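Local atomic coordinates of cytochrome c class I (Sideroxydans lithotrophicus, PDB entry 4XXL), a protein that binds a covalently attached heme c and probably carries electrons as a class I cytochrome c shuttle in lithoautotrophic growth. Residues G100-P104 against E105-N109; K108-V111 against D112-S116. All blocks are in the same frame, centred on the assembly; numbering follows the deposited sequence.

Interaction 1. Residues G100-P104 against E105-N109; sequences GKASP and EAIKN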
loop_
_atom_site.group_PDB
_atom_site.type_symbol
_atom_site.label_atom_id
_atom_site.label_comp_id
_atom_site.label_asym_id
_atom_site.label_seq_id
_atom_site.Cartn_x
_atom_site.Cartn_y
_atom_site.Cartn_z
ATOM N N GLY A 100 10.187 -3.450 9.937
ATOM C CA GLY A 100 11.004 -4.534 10.455
ATOM C C GLY A 100 10.685 -5.897 9.875
ATOM O O GLY A 100 11.364 -6.876 10.192
ATOM N N LYS A 101 9.689 -5.984 8.997
ATOM C CA LYS A 101 9.280 -7.270 8.394
ATOM C C LYS A 101 9.783 -7.461 6.967
ATOM O O LYS A 101 9.620 -8.525 6.357
ATOM C CB LYS A 101 7.772 -7.456 8.399
ATOM C CG LYS A 101 7.149 -7.452 9.769
ATOM C CD LYS A 101 7.945 -8.168 10.855
ATOM C CE LYS A 101 7.256 -7.992 12.224
ATOM N NZ LYS A 101 5.858 -8.506 12.195
ATOM N N ALA A 102 10.370 -6.415 6.410
ATOM C CA ALA A 102 11.028 -6.530 5.106
ATOM C C ALA A 102 12.074 -5.440 5.033
ATOM O O ALA A 102 12.180 -4.606 5.923
ATOM C CB ALA A 102 10.025 -6.351 3.996
ATOM N N SER A 103 12.857 -5.473 3.965
ATOM C CA SER A 103 13.894 -4.520 3.840
ATOM C C SER A 103 13.351 -3.153 3.450
ATOM O O SER A 103 12.336 -3.047 2.786
ATOM C CB SER A 103 14.916 -4.986 2.796
ATOM O OG SER A 103 14.384 -4.919 1.476
ATOM N N PRO A 104 14.060 -2.090 3.806
ATOM C CA PRO A 104 13.659 -0.755 3.326
ATOM C C PRO A 104 13.517 -0.716 1.781
ATOM O O PRO A 104 12.587 -0.110 1.236
ATOM C CB PRO A 104 14.781 0.150 3.826
ATOM C CG PRO A 104 15.210 -0.536 5.073
ATOM C CD PRO A 104 15.027 -2.002 4.914
ATOM N N GLU A 105 14.443 -1.319 1.066
ATOM C CA GLU A 105 14.372 -1.342 -0.393
ATOM C C GLU A 105 13.116 -2.055 -0.889
ATOM O O GLU A 105 12.471 -1.549 -1.841
ATOM C CB GLU A 105 15.675 -1.969 -0.962
ATOM C CG GLU A 105 15.767 -2.102 -2.470
ATOM C CD GLU A 105 14.788 -3.100 -3.084
ATOM O OE1 GLU A 105 14.459 -4.131 -2.432
ATOM O OE2 GLU A 105 14.357 -2.858 -4.249
ATOM N N ALA A 106 12.766 -3.170 -0.252
ATOM C CA ALA A 106 11.544 -3.876 -0.705
ATOM C C ALA A 106 10.266 -3.058 -0.445
ATOM O O ALA A 106 9.369 -3.003 -1.271
ATOM C CB ALA A 106 11.506 -5.250 -0.066
ATOM N N ILE A 107 10.244 -2.377 0.666
ATOM C CA ILE A 107 9.052 -1.596 1.062
ATOM C C ILE A 107 8.914 -0.438 0.065
ATOM O O ILE A 107 7.824 -0.167 -0.466
ATOM C CB ILE A 107 9.166 -1.129 2.485
ATOM C CG1 ILE A 107 8.947 -2.293 3.436
ATOM C CG2 ILE A 107 8.133 -0.062 2.800
ATOM C CD1 ILE A 107 9.369 -2.069 4.874
ATOM N N LYS A 108 10.025 0.229 -0.234
ATOM C CA LYS A 108 10.046 1.336 -1.218
ATOM C C LYS A 108 9.544 0.850 -2.594
ATOM O O LYS A 108 8.809 1.510 -3.296
ATOM C CB LYS A 108 11.461 1.956 -1.345
ATOM C CG LYS A 108 11.532 3.143 -2.284
ATOM C CD LYS A 108 12.933 3.759 -2.348
ATOM C CE LYS A 108 13.062 4.934 -3.294
ATOM N NZ LYS A 108 12.594 4.614 -4.682
ATOM N N ASN A 109 10.041 -0.305 -3.014
ATOM C CA ASN A 109 9.640 -0.836 -4.301
ATOM C C ASN A 109 8.147 -1.167 -4.335
ATOM O O ASN A 109 7.442 -0.879 -5.336
ATOM C CB ASN A 109 10.463 -2.095 -4.614
ATOM C CG ASN A 109 10.101 -2.693 -5.927
ATOM O OD1 ASN A 109 10.354 -2.107 -6.959
ATOM N ND2 ASN A 109 9.468 -3.849 -5.888
#

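Interaction 2. Residues K108-V111 against D112-S116; sequences KNLV and DWILS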
loop_
_atom_site.group_PDB
_atom_site.type_symbol
_atom_site.label_atom_id
_atom_site.label_comp_id
_atom_site.label_asym_id
_atom_site.label_seq_id
_atom_site.Cartn_x
_atom_site.Cartn_y
_atom_site.Cartn_z
ATOM N N LYS A 108 10.025 0.229 -0.234
ATOM C CA LYS A 108 10.046 1.336 -1.218
ATOM C C LYS A 108 9.544 0.850 -2.594
ATOM O O LYS A 108 8.809 1.510 -3.296
ATOM C CB LYS A 108 11.461 1.956 -1.345
ATOM C CG LYS A 108 11.532 3.143 -2.284
ATOM C CD LYS A 108 12.933 3.759 -2.348
ATOM C CE LYS A 108 13.062 4.934 -3.294
ATOM N NZ LYS A 108 12.594 4.614 -4.682
ATOM N N ASN A 109 10.041 -0.305 -3.014
ATOM C CA ASN A 109 9.640 -0.836 -4.301
ATOM C C ASN A 109 8.147 -1.167 -4.335
ATOM O O ASN A 109 7.442 -0.879 -5.336
ATOM C CB ASN A 109 10.463 -2.095 -4.614
ATOM C CG ASN A 109 10.101 -2.693 -5.927
ATOM O OD1 ASN A 109 10.354 -2.107 -6.959
ATOM N ND2 ASN A 109 9.468 -3.849 -5.888
ATOM N N LEU A 110 7.617 -1.664 -3.238
ATOM C CA LEU A 110 6.177 -1.934 -3.192
ATOM C C LEU A 110 5.331 -0.617 -3.256
ATOM O O LEU A 110 4.375 -0.543 -4.031
ATOM C CB LEU A 110 5.786 -2.669 -1.934
ATOM C CG LEU A 110 4.289 -2.818 -1.650
ATOM C CD1 LEU A 110 3.518 -3.505 -2.760
ATOM C CD2 LEU A 110 4.130 -3.640 -0.397
ATOM N N VAL A 111 5.725 0.411 -2.521
ATOM C CA VAL A 111 5.090 1.722 -2.569
ATOM C C VAL A 111 5.144 2.265 -3.976
ATOM O O VAL A 111 4.168 2.794 -4.510
ATOM C CB VAL A 111 5.720 2.668 -1.515
ATOM C CG1 VAL A 111 5.296 4.152 -1.713
ATOM C CG2 VAL A 111 5.252 2.199 -0.124
ATOM N N ASP A 112 6.314 2.169 -4.589
ATOM C CA ASP A 112 6.486 2.725 -5.938
ATOM C C ASP A 112 5.557 2.014 -6.942
ATOM O O ASP A 112 4.951 2.642 -7.833
ATOM C CB ASP A 112 7.935 2.694 -6.412
ATOM C CG ASP A 112 8.845 3.623 -5.639
ATOM O OD1 ASP A 112 8.356 4.556 -4.979
ATOM O OD2 ASP A 112 10.054 3.426 -5.737
ATOM N N TRP A 113 5.391 0.718 -6.762
ATOM C CA TRP A 113 4.456 -0.061 -7.598
ATOM C C TRP A 113 3.057 0.446 -7.406
ATOM O O TRP A 113 2.384 0.809 -8.398
ATOM C CB TRP A 113 4.555 -1.551 -7.311
ATOM C CG TRP A 113 3.595 -2.366 -8.143
ATOM C CD1 TRP A 113 3.544 -2.479 -9.485
ATOM C CD2 TRP A 113 2.473 -3.126 -7.640
ATOM N NE1 TRP A 113 2.457 -3.236 -9.863
ATOM C CE2 TRP A 113 1.787 -3.651 -8.759
ATOM C CE3 TRP A 113 1.960 -3.357 -6.385
ATOM C CZ2 TRP A 113 0.653 -4.439 -8.637
ATOM C CZ3 TRP A 113 0.845 -4.130 -6.265
ATOM C CH2 TRP A 113 0.196 -4.675 -7.385
ATOM N N ILE A 114 2.594 0.500 -6.169
ATOM C CA ILE A 114 1.276 1.043 -5.887
ATOM C C ILE A 114 1.003 2.391 -6.544
ATOM O O ILE A 114 -0.061 2.565 -7.181
ATOM C CB ILE A 114 1.000 1.093 -4.354
ATOM C CG1 ILE A 114 0.855 -0.356 -3.805
ATOM C CG2 ILE A 114 -0.223 1.950 -4.024
ATOM C CD1 ILE A 114 0.919 -0.448 -2.283
ATOM N N LEU A 115 1.933 3.326 -6.358
ATOM C CA LEU A 115 1.745 4.673 -6.898
ATOM C C LEU A 115 1.620 4.720 -8.411
ATOM O O LEU A 115 1.136 5.711 -8.956
ATOM C CB LEU A 115 2.814 5.634 -6.389
ATOM C CG LEU A 115 2.786 5.931 -4.922
ATOM C CD1 LEU A 115 4.039 6.613 -4.392
ATOM C CD2 LEU A 115 1.565 6.764 -4.566
ATOM N N SER A 116 2.193 3.727 -9.087
ATOM C CA SER A 116 2.096 3.674 -10.529
ATOM C C SER A 116 0.794 3.195 -11.116
ATOM O O SER A 116 0.611 3.288 -12.326
ATOM C CB SER A 116 3.195 2.686 -11.013
ATOM O OG SER A 116 2.860 1.317 -10.871
HETATM O O HOH W 1 11.061 1.015 -7.290
#

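Interaction 1. Residues G100-P104 against E105-N109
Ser-103 and Ala-106 meet where the chain turns into helix 104-115. Ser-103 OG accepts the backbone N-H of Ala-106, with OG and N 2.9 Å apart and an N-H...O angle of 154°. The hydroxyl sits between the backbone N and the carbonyl carbon of its own residue (chi1 71°). That rotation turns OG back over the first turn, where it also lies 3.3 Å from Ala-106 CB. The backbone carbonyl of Ser-103 takes the next amide: Ile-107 N stands 3.1 Å from Ser-103 O. This is an N-cap, with Pro-104 as the first residue of the helix. Pro-104 has no N-H to offer, and its carbonyl O accepts Lys-108 N at 3.0 Å. With an alanine here in place of Ser-103 the hydroxyl is gone, and the Ala-106 N-H would probably lose its side-chain acceptor, leaving the first turn less firmly capped.

The inner side is apolar. Ala-102 CB lies 4.2 Å from Ile-107 CG1 and 4.5 Å from Ala-106 CB. Leu-37 of helix 31-40 touches both alanines, and Ile-107 is buried against Ile-98. The outer side is looser. The ring of Pro-104 is exposed there. Glu-105 OE1 comes no nearer than 4.0 Å to Ser-103 OG, beyond hydrogen-bonding distance.

Interaction 2. Residues K108-V111 against D112-S116
The Trp-113 ring meets Leu-110 at its edge. Leu-110 CD1 lies near the ring plane, 3.9 Å from Trp-113 CE3, and so does not cover a face. Val-31, Ala-34 and Lys-35 of helix 31-40, with Val-29 and Val-49 from loops, also touch the tryptophan. The indole leaves the helix with CG anti to the backbone N (chi1 179°), which carries it out toward these residues.

The other flat group is the carboxylate of Asp-112. Asp-112 OD2 receives Lys-108 NZ at 3.0 Å on the syn lone pair, forming a salt bridge between residues one helical turn apart (i to i+4). The lysine chain is extended up to a last bend at chi4 (-54°), which turns NZ toward the acid. A water also donates to Asp-112 OD2, at 3.0 Å, and to Asn-109 OD1. Asn-109 ND2 donates to the backbone O of Asp-30, which holds the other end of the amide.

The inner face is apolar. Leu-110 CD1 also reaches Ile-114 CD1 at 4.0 Å, and both residues touch the heme c. Val-111 and Leu-115 lie side by side and point the same way, with Val-111 CG1 3.8 Å from Leu-115 CD1. Both pack on Leu-75 of helix 71-81. This is the C-terminal helix of the class I cytochrome c fold, and its backbone bonds run regularly from i to i+4. Farther along, Ser-116 OG donates to Trp-113 O at 2.6 Å.

Glu-72 OE1 forms a second salt bridge with Lys-108 NZ and comes close to Asp-112 OD1. The shared ammonium is therefore likely to offset the repulsion between the two acids.

From the N terminus, the chain passes through helices 31-40 and 71-81 and strand 92-94 before reaching these contacts. Interaction 1 comes first, where the loop after that strand enters helix 104-115. Interaction 2 follows along the same helix. Neither closes a long loop: interaction 1 ties the loop end to the first turn, and interaction 2 links successive turns. They overlap in sequence at Lys-108 and Asn-109 without one enclosing the other, and their centres are 11 Å apart. Interaction 1 sets the start of the helix beside helix 31-40. Interaction 2 carries it on between helices 31-40, 58-65 and 71-81, with one side against the heme.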